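Local coordinates for protein enoyl-CoA hydratase carB homologue (Streptomyces cattleya, PDB 5O34) that probably acts as a crotonase-family lyase in the biosynthesis of the carbapenem antibiotic thienamycin, at residues 83-88 against 136-141; 76-81 against 129-134; 187-192 against 257-262. All blocks are in the same frame, centred on the assembly; numbering follows the deposited sequence.

Interaction 1. Residues 83-88 against 136-141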
loop_
_atom_site.group_PDB
_atom_site.type_symbol
_atom_site.label_atom_id
_atom_site.label_comp_id
_atom_site.label_asym_id
_atom_site.label_seq_id
_atom_site.Cartn_x
_atom_site.Cartn_y
_atom_site.Cartn_z
ATOM N N GLU A 83 -11.406 -28.426 -3.074
ATOM C CA GLU A 83 -11.115 -29.803 -2.647
ATOM C C GLU A 83 -9.946 -29.789 -1.656
ATOM O O GLU A 83 -10.004 -30.456 -0.618
ATOM C CB GLU A 83 -10.777 -30.696 -3.854
ATOM C CG GLU A 83 -11.977 -31.061 -4.716
ATOM C CD GLU A 83 -11.649 -31.781 -6.014
ATOM O OE1 GLU A 83 -12.021 -31.265 -7.094
ATOM O OE2 GLU A 83 -11.043 -32.876 -5.953
ATOM N N LEU A 84 -8.911 -28.979 -1.957
ATOM C CA LEU A 84 -7.720 -28.825 -1.114
ATOM C C LEU A 84 -8.021 -28.164 0.236
ATOM O O LEU A 84 -7.414 -28.539 1.237
ATOM C CB LEU A 84 -6.587 -28.094 -1.861
ATOM C CG LEU A 84 -6.027 -28.783 -3.121
ATOM C CD1 LEU A 84 -4.978 -27.925 -3.790
ATOM C CD2 LEU A 84 -5.461 -30.168 -2.815
ATOM N N ASP A 85 -8.978 -27.217 0.279
ATOM C CA ASP A 85 -9.372 -26.577 1.540
ATOM C C ASP A 85 -10.144 -27.550 2.442
ATOM O O ASP A 85 -10.081 -27.428 3.669
ATOM C CB ASP A 85 -10.189 -25.295 1.300
ATOM C CG ASP A 85 -10.276 -24.381 2.514
ATOM O OD1 ASP A 85 -11.351 -23.771 2.724
ATOM O OD2 ASP A 85 -9.270 -24.278 3.258
ATOM N N ALA A 86 -10.851 -28.522 1.825
ATOM C CA ALA A 86 -11.640 -29.540 2.519
ATOM C C ALA A 86 -10.773 -30.641 3.153
ATOM O O ALA A 86 -11.065 -31.060 4.271
ATOM C CB ALA A 86 -12.667 -30.145 1.573
ATOM N N ASP A 87 -9.714 -31.098 2.450
ATOM C CA ASP A 87 -8.806 -32.154 2.917
ATOM C C ASP A 87 -7.920 -31.689 4.083
ATOM O O ASP A 87 -7.007 -30.886 3.878
ATOM C CB ASP A 87 -7.957 -32.692 1.744
ATOM C CG ASP A 87 -7.156 -33.967 1.997
ATOM O OD1 ASP A 87 -6.933 -34.314 3.183
ATOM O OD2 ASP A 87 -6.718 -34.600 1.007
ATOM N N GLU A 88 -8.156 -32.241 5.296
ATOM C CA GLU A 88 -7.390 -31.871 6.489
ATOM C C GLU A 88 -5.946 -32.428 6.490
ATOM O O GLU A 88 -5.113 -31.961 7.276
ATOM C CB GLU A 88 -8.153 -32.207 7.791
ATOM C CG GLU A 88 -7.608 -31.564 9.074
ATOM C CD GLU A 88 -7.245 -30.080 9.134
ATOM O OE1 GLU A 88 -7.070 -29.431 8.075
ATOM O OE2 GLU A 88 -7.082 -29.577 10.269
ATOM N N ALA A 136 -7.919 -16.795 -2.905
ATOM C CA ALA A 136 -7.728 -15.837 -1.816
ATOM C C ALA A 136 -8.580 -16.124 -0.566
ATOM O O ALA A 136 -8.183 -15.725 0.532
ATOM C CB ALA A 136 -8.000 -14.427 -2.317
ATOM N N ALA A 137 -9.739 -16.810 -0.716
ATOM C CA ALA A 137 -10.619 -17.081 0.438
ATOM C C ALA A 137 -10.395 -18.428 1.158
ATOM O O ALA A 137 -10.861 -18.558 2.290
ATOM C CB ALA A 137 -12.084 -16.934 0.056
ATOM N N ILE A 138 -9.688 -19.408 0.547
ATOM C CA ILE A 138 -9.436 -20.709 1.208
ATOM C C ILE A 138 -8.571 -20.526 2.471
ATOM O O ILE A 138 -7.828 -19.546 2.565
ATOM C CB ILE A 138 -8.900 -21.843 0.271
ATOM C CG1 ILE A 138 -7.507 -21.528 -0.341
ATOM C CG2 ILE A 138 -9.920 -22.215 -0.821
ATOM C CD1 ILE A 138 -6.608 -22.794 -0.475
ATOM N N SER A 139 -8.711 -21.427 3.456
ATOM C CA SER A 139 -7.983 -21.332 4.723
ATOM C C SER A 139 -6.496 -21.760 4.639
ATOM O O SER A 139 -5.726 -21.452 5.550
ATOM C CB SER A 139 -8.716 -22.102 5.820
ATOM O OG SER A 139 -8.468 -23.497 5.734
ATOM N N LYS A 140 -6.107 -22.457 3.554
ATOM C CA LYS A 140 -4.742 -22.953 3.347
ATOM C C LYS A 140 -3.849 -21.935 2.615
ATOM O O LYS A 140 -4.280 -21.396 1.588
ATOM C CB LYS A 140 -4.752 -24.277 2.530
ATOM C CG LYS A 140 -5.854 -25.290 2.877
ATOM C CD LYS A 140 -5.609 -25.983 4.214
ATOM C CE LYS A 140 -6.812 -26.759 4.674
ATOM N NZ LYS A 140 -6.729 -28.169 4.243
ATOM N N PRO A 141 -2.577 -21.733 3.049
ATOM C CA PRO A 141 -1.684 -20.835 2.303
ATOM C C PRO A 141 -1.325 -21.438 0.953
ATOM O O PRO A 141 -1.227 -22.657 0.818
ATOM C CB PRO A 141 -0.438 -20.728 3.193
ATOM C CG PRO A 141 -0.852 -21.236 4.502
ATOM C CD PRO A 141 -1.890 -22.281 4.232
#
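The carboxylate oxygen OD2 of D85 takes two hydrogen bonds from S139. The hydroxyl OG of S139 lies 2.7 Å from D85 OD2 and meets its syn lone pair. The backbone N of S139, 2.9 Å from D85 OD2, comes instead from above the carboxylate plane, in a bent bond. D85 reaches across because its CG stands opposite the backbone N (chi1 -163°), which brings the carboxylate to the turn after helix 120-137. On the way it slides past I138: I138 CB touches D85 CG at 3.7 Å and I138 CG2 lies beside D85 CB, giving the acid an aliphatic flank.

K140 makes the return reach. Its chain, bent at chi2 and again at chi4, runs beside D85, with K140 CG 3.6 Å from D85 OD2, and brings the ammonium to the C-terminal end of helix 71-86. There NZ of K140 donates to the carbonyl O of L84 at 3.1 Å, lying in the plane of that carbonyl, and it has a further hydrogen bond to the O of V90 beyond the segment. E88 adds only a distant charge, its OE1 4.0 Å from K140 NZ. Around the pair, Q249 of helix 245-249 packs on E88, S139 and K140, and R252 holds the O of I138.

The two helices thus finish next to each other just before strands 92-96 and 142-146, neighbours in the central sheet of the crotonase fold. Two bonds from one serine should limit rotation of the D85 carboxylate. The lysine probably offsets the negative end of the helix dipole as well as the nearby acids, and its buried ammonium is met largely by backbone carbonyls rather than by a close carboxylate.

Interaction 2. Residues 76-81 against 129-134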
loop_
_atom_site.group_PDB
_atom_site.type_symbol
_atom_site.label_atom_id
_atom_site.label_comp_id
_atom_site.label_asym_id
_atom_site.label_seq_id
_atom_site.Cartn_x
_atom_site.Cartn_y
_atom_site.Cartn_z
ATOM N N GLU A 76 -11.889 -25.899 -13.077
ATOM C CA GLU A 76 -11.174 -27.059 -12.538
ATOM C C GLU A 76 -10.231 -26.625 -11.414
ATOM O O GLU A 76 -10.219 -27.259 -10.354
ATOM C CB GLU A 76 -10.412 -27.812 -13.637
ATOM C CG GLU A 76 -10.336 -29.308 -13.375
ATOM C CD GLU A 76 -9.066 -30.009 -13.825
ATOM O OE1 GLU A 76 -8.672 -29.839 -15.003
ATOM O OE2 GLU A 76 -8.494 -30.773 -13.013
ATOM N N LEU A 77 -9.496 -25.506 -11.626
ATOM C CA LEU A 77 -8.588 -24.922 -10.636
ATOM C C LEU A 77 -9.356 -24.470 -9.398
ATOM O O LEU A 77 -8.919 -24.749 -8.280
ATOM C CB LEU A 77 -7.741 -23.779 -11.244
ATOM C CG LEU A 77 -6.598 -23.203 -10.374
ATOM C CD1 LEU A 77 -5.674 -24.294 -9.829
ATOM C CD2 LEU A 77 -5.794 -22.175 -11.140
ATOM N N THR A 78 -10.531 -23.835 -9.606
ATOM C CA THR A 78 -11.466 -23.381 -8.562
ATOM C C THR A 78 -11.945 -24.580 -7.722
ATOM O O THR A 78 -11.892 -24.524 -6.484
ATOM C CB THR A 78 -12.639 -22.624 -9.217
ATOM O OG1 THR A 78 -12.128 -21.523 -9.961
ATOM C CG2 THR A 78 -13.668 -22.134 -8.216
ATOM N N ALA A 79 -12.397 -25.664 -8.401
ATOM C CA ALA A 79 -12.857 -26.896 -7.748
ATOM C C ALA A 79 -11.717 -27.543 -6.966
ATOM O O ALA A 79 -11.931 -27.945 -5.819
ATOM C CB ALA A 79 -13.424 -27.863 -8.770
ATOM N N LEU A 80 -10.489 -27.581 -7.550
ATOM C CA LEU A 80 -9.302 -28.126 -6.875
ATOM C C LEU A 80 -8.994 -27.359 -5.595
ATOM O O LEU A 80 -8.842 -27.978 -4.539
ATOM C CB LEU A 80 -8.079 -28.163 -7.800
ATOM C CG LEU A 80 -6.742 -28.580 -7.145
ATOM C CD1 LEU A 80 -6.788 -30.035 -6.637
ATOM C CD2 LEU A 80 -5.572 -28.346 -8.094
ATOM N N MET A 81 -8.974 -26.011 -5.676
ATOM C CA MET A 81 -8.742 -25.142 -4.520
ATOM C C MET A 81 -9.731 -25.443 -3.405
ATOM O O MET A 81 -9.332 -25.497 -2.240
ATOM C CB MET A 81 -8.782 -23.650 -4.904
ATOM C CG MET A 81 -7.605 -23.187 -5.765
ATOM S SD MET A 81 -5.950 -23.785 -5.302
ATOM C CE MET A 81 -5.701 -22.939 -3.847
ATOM N N THR A 129 -13.625 -14.361 -11.549
ATOM C CA THR A 129 -13.945 -13.839 -10.224
ATOM C C THR A 129 -14.040 -14.974 -9.216
ATOM O O THR A 129 -13.463 -14.861 -8.140
ATOM C CB THR A 129 -15.215 -12.947 -10.253
ATOM O OG1 THR A 129 -15.140 -12.021 -11.336
ATOM C CG2 THR A 129 -15.424 -12.178 -8.951
ATOM N N ASP A 130 -14.698 -16.083 -9.591
ATOM C CA ASP A 130 -14.840 -17.264 -8.730
ATOM C C ASP A 130 -13.490 -17.919 -8.458
ATOM O O ASP A 130 -13.263 -18.371 -7.339
ATOM C CB ASP A 130 -15.878 -18.265 -9.287
ATOM C CG ASP A 130 -17.334 -17.785 -9.254
ATOM O OD1 ASP A 130 -17.568 -16.580 -8.965
ATOM O OD2 ASP A 130 -18.237 -18.604 -9.545
ATOM N N LEU A 131 -12.571 -17.890 -9.446
ATOM C CA LEU A 131 -11.215 -18.408 -9.277
ATOM C C LEU A 131 -10.401 -17.499 -8.349
ATOM O O LEU A 131 -9.851 -17.998 -7.366
ATOM C CB LEU A 131 -10.497 -18.636 -10.628
ATOM C CG LEU A 131 -8.995 -19.023 -10.570
ATOM C CD1 LEU A 131 -8.766 -20.298 -9.785
ATOM C CD2 LEU A 131 -8.406 -19.146 -11.955
ATOM N N TYR A 132 -10.366 -16.170 -8.621
ATOM C CA TYR A 132 -9.607 -15.232 -7.780
ATOM C C TYR A 132 -10.117 -15.200 -6.341
ATOM O O TYR A 132 -9.305 -15.190 -5.412
ATOM C CB TYR A 132 -9.565 -13.816 -8.376
ATOM C CG TYR A 132 -8.989 -13.709 -9.774
ATOM C CD1 TYR A 132 -8.075 -14.651 -10.255
ATOM C CD2 TYR A 132 -9.291 -12.625 -10.588
ATOM C CE1 TYR A 132 -7.522 -14.540 -11.532
ATOM C CE2 TYR A 132 -8.719 -12.488 -11.852
ATOM C CZ TYR A 132 -7.853 -13.460 -12.326
ATOM O OH TYR A 132 -7.345 -13.364 -13.593
ATOM N N THR A 133 -11.458 -15.233 -6.153
ATOM C CA THR A 133 -12.053 -15.220 -4.814
ATOM C C THR A 133 -11.763 -16.492 -4.037
ATOM O O THR A 133 -11.491 -16.383 -2.841
ATOM C CB THR A 133 -13.559 -14.878 -4.813
ATOM O OG1 THR A 133 -14.271 -15.730 -5.715
ATOM C CG2 THR A 133 -13.830 -13.405 -5.136
ATOM N N THR A 134 -11.775 -17.685 -4.691
ATOM C CA THR A 134 -11.526 -18.954 -3.982
ATOM C C THR A 134 -10.034 -19.062 -3.568
ATOM O O THR A 134 -9.764 -19.293 -2.387
ATOM C CB THR A 134 -12.090 -20.189 -4.743
ATOM O OG1 THR A 134 -12.080 -21.324 -3.879
ATOM C CG2 THR A 134 -11.304 -20.542 -5.988
#
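T78 packs against L131 where helices 71-86 and 120-137 run nearly side by side, the two beta-alpha-beta crossover helices of the crotonase fold that lead into the adjacent parallel strands 92-96 and 142-146. The axes of the segments 76-81 and 129-134 come within 9.0 Å at 27°, and at their nearest the CA atoms of T78 and L131 are 5.0 Å apart.

From CB outward, T78 sits against D130, L131 and T134 of the partner. Its CB faces the methyl CG2 of T134. The side chain then divides. With chi1 at -58°, OG1 lies opposite its own carbonyl carbon, where it is hydrogen-bonded to the O of M74 one turn back, and this same oxygen rests on L131, close to its CA, CB and CD1. The buried hydroxyl is therefore satisfied within its own helix while presenting its flank to an aliphatic surface. The other branch, CG2, points opposite the backbone N and touches T134 CG2 at 3.6 Å, with the O of D130 a little farther off.

L131 continues the contact to L77. Its CD1 meets CG of L77 at 3.7 Å as the two leucines cross at a slant, and F60 packs on L77 and I157 of helix 152-158 on L131. M81 offers just its CB to T134, its bent thioether chain leading away from the segment 129-134, toward I138. D130 forms a salt bridge with R267 of helix 252-273, linking helix 120-137 to helix 252-273. The tightest approach between the two segments is made by the threonine hydroxyl: T78 OG1, while bonded to its own helix, stands 3.3 Å from L131 CA.

Interaction 3. Residues 187-192 against 257-262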
loop_
_atom_site.group_PDB
_atom_site.type_symbol
_atom_site.label_atom_id
_atom_site.label_comp_id
_atom_site.label_asym_id
_atom_site.label_seq_id
_atom_site.Cartn_x
_atom_site.Cartn_y
_atom_site.Cartn_z
ATOM N N GLY A 187 -5.472 -3.913 -12.248
ATOM C CA GLY A 187 -5.348 -2.651 -11.534
ATOM C C GLY A 187 -5.562 -2.833 -10.048
ATOM O O GLY A 187 -4.725 -2.404 -9.250
ATOM N N PHE A 188 -6.652 -3.527 -9.662
ATOM C CA PHE A 188 -6.937 -3.808 -8.250
ATOM C C PHE A 188 -5.859 -4.679 -7.576
ATOM O O PHE A 188 -5.369 -4.330 -6.496
ATOM C CB PHE A 188 -8.330 -4.438 -8.073
ATOM C CG PHE A 188 -8.610 -4.786 -6.632
ATOM C CD1 PHE A 188 -9.016 -3.807 -5.731
ATOM C CD2 PHE A 188 -8.404 -6.077 -6.158
ATOM C CE1 PHE A 188 -9.210 -4.112 -4.387
ATOM C CE2 PHE A 188 -8.603 -6.379 -4.814
ATOM C CZ PHE A 188 -8.987 -5.390 -3.935
ATOM N N MET A 189 -5.514 -5.814 -8.201
ATOM C CA MET A 189 -4.568 -6.794 -7.667
ATOM C C MET A 189 -3.132 -6.278 -7.547
ATOM O O MET A 189 -2.456 -6.614 -6.569
ATOM C CB MET A 189 -4.624 -8.104 -8.469
ATOM C CG MET A 189 -5.694 -9.065 -7.964
ATOM S SD MET A 189 -5.999 -10.535 -8.995
ATOM C CE MET A 189 -7.065 -9.879 -10.087
ATOM N N LEU A 190 -2.664 -5.466 -8.519
ATOM C CA LEU A 190 -1.304 -4.917 -8.487
ATOM C C LEU A 190 -1.155 -3.848 -7.401
ATOM O O LEU A 190 -0.070 -3.674 -6.833
ATOM C CB LEU A 190 -0.918 -4.325 -9.843
ATOM C CG LEU A 190 -0.549 -5.259 -10.988
ATOM C CD1 LEU A 190 -0.293 -4.444 -12.231
ATOM C CD2 LEU A 190 0.699 -6.066 -10.667
ATOM N N GLU A 191 -2.252 -3.125 -7.131
ATOM C CA GLU A 191 -2.306 -2.091 -6.104
ATOM C C GLU A 191 -2.139 -2.755 -4.739
ATOM O O GLU A 191 -1.281 -2.336 -3.964
ATOM C CB GLU A 191 -3.624 -1.317 -6.193
ATOM C CG GLU A 191 -3.725 -0.174 -5.198
ATOM C CD GLU A 191 -4.540 1.021 -5.651
ATOM O OE1 GLU A 191 -4.284 2.128 -5.127
ATOM O OE2 GLU A 191 -5.427 0.863 -6.523
ATOM N N ALA A 192 -2.899 -3.834 -4.490
ATOM C CA ALA A 192 -2.872 -4.609 -3.248
ATOM C C ALA A 192 -1.513 -5.230 -2.931
ATOM O O ALA A 192 -1.078 -5.166 -1.781
ATOM C CB ALA A 192 -3.959 -5.667 -3.271
ATOM N N ALA A 257 -9.817 -11.298 3.893
ATOM C CA ALA A 257 -11.215 -10.843 3.733
ATOM C C ALA A 257 -11.369 -9.477 2.999
ATOM O O ALA A 257 -12.117 -9.440 2.018
ATOM C CB ALA A 257 -11.943 -10.833 5.070
ATOM N N PRO A 258 -10.649 -8.378 3.363
ATOM C CA PRO A 258 -10.776 -7.131 2.573
ATOM C C PRO A 258 -10.405 -7.306 1.085
ATOM O O PRO A 258 -11.090 -6.749 0.214
ATOM C CB PRO A 258 -9.820 -6.163 3.283
ATOM C CG PRO A 258 -9.661 -6.722 4.668
ATOM C CD PRO A 258 -9.697 -8.198 4.489
ATOM N N PHE A 259 -9.356 -8.123 0.793
ATOM C CA PHE A 259 -8.889 -8.432 -0.566
ATOM C C PHE A 259 -9.955 -9.211 -1.352
ATOM O O PHE A 259 -10.217 -8.902 -2.522
ATOM C CB PHE A 259 -7.540 -9.180 -0.516
ATOM C CG PHE A 259 -6.937 -9.509 -1.861
ATOM C CD1 PHE A 259 -6.225 -8.553 -2.577
ATOM C CD2 PHE A 259 -7.061 -10.783 -2.404
ATOM C CE1 PHE A 259 -5.674 -8.856 -3.826
ATOM C CE2 PHE A 259 -6.505 -11.088 -3.653
ATOM C CZ PHE A 259 -5.818 -10.122 -4.358
ATOM N N VAL A 260 -10.601 -10.187 -0.688
ATOM C CA VAL A 260 -11.688 -10.986 -1.275
ATOM C C VAL A 260 -12.899 -10.069 -1.589
ATOM O O VAL A 260 -13.476 -10.174 -2.677
ATOM C CB VAL A 260 -12.077 -12.190 -0.365
ATOM C CG1 VAL A 260 -13.314 -12.919 -0.887
ATOM C CG2 VAL A 260 -10.906 -13.165 -0.198
ATOM N N ALA A 261 -13.241 -9.150 -0.655
ATOM C CA ALA A 261 -14.348 -8.192 -0.815
ATOM C C ALA A 261 -14.087 -7.255 -2.007
ATOM O O ALA A 261 -15.015 -6.925 -2.751
ATOM C CB ALA A 261 -14.526 -7.380 0.461
ATOM N N GLY A 262 -12.818 -6.880 -2.181
ATOM C CA GLY A 262 -12.361 -6.031 -3.268
ATOM C C GLY A 262 -12.582 -6.670 -4.621
ATOM O O GLY A 262 -13.082 -6.011 -5.534
#
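This is an apolar, largely aromatic packing contact between nearly antiparallel helices, joining helix 184-194 to the long C-terminal helix 252-273 close to the subunit interface of the trimer. The axes of the segments 187-192 and 257-262 lie 11.1 Å apart at 162°, and two phenylalanines, F188 and F259, span the gap from opposite helices.

The F188 ring, directed at the partner with its CG opposite the backbone N (chi1 178°), ends on the backbone of G262: F188 CZ comes to 3.5 Å from G262 CA, and the glycine's C lies over one ring face, toward the rim. The absence of a side chain at G262 lets the ring come this near. F259 extends in the reverse direction, and the rings meet obliquely, with planes inclined by 34° and centroids 5.7 Å apart; F188 CE2 lies 3.9 Å from F259 CD1.

Two smaller groups bound the F259 ring. The methyl CB of A192 sits at its edge, near the ring plane, 3.7 Å from F259 CE1, and the CG of M189 approaches F259 CZ at 3.8 Å, its chain crossing F259 at about a right angle. Y132 packs against M189, and A136 against F259, so helix 120-137 borders the same cluster.

R196 of the third subunit forms a cation-pi contact with F259, and V255 of the second packs on E191. Cohesion between the two segments thus depends on shape and dispersion, while the F259 ring probably also helps hold the neighbouring subunit through its pi electrons.

How the interactions relate
Interactions 1 and 2 join the same two helices, 71-86 and 120-137, at successive levels: interaction 2 is the buried middle, built from threonine and leucine surfaces, and interaction 1 the partly buried end, where acid, hydroxyl and ammonium take over as the chain turns toward the sheet. The levels meet directly, I138 CD1 lying 3.5 Å from M81 CE. Interaction 3 uses a different pair, 184-194 and 252-273, and is buried like interaction 2 but aromatic and bordered by other subunits. Helix 120-137 touches both helices of interaction 3, for instance through A137 on V260. Hydrogen bonds between the paired segments are found in interaction 1, whereas interactions 2 and 3 rest on packing.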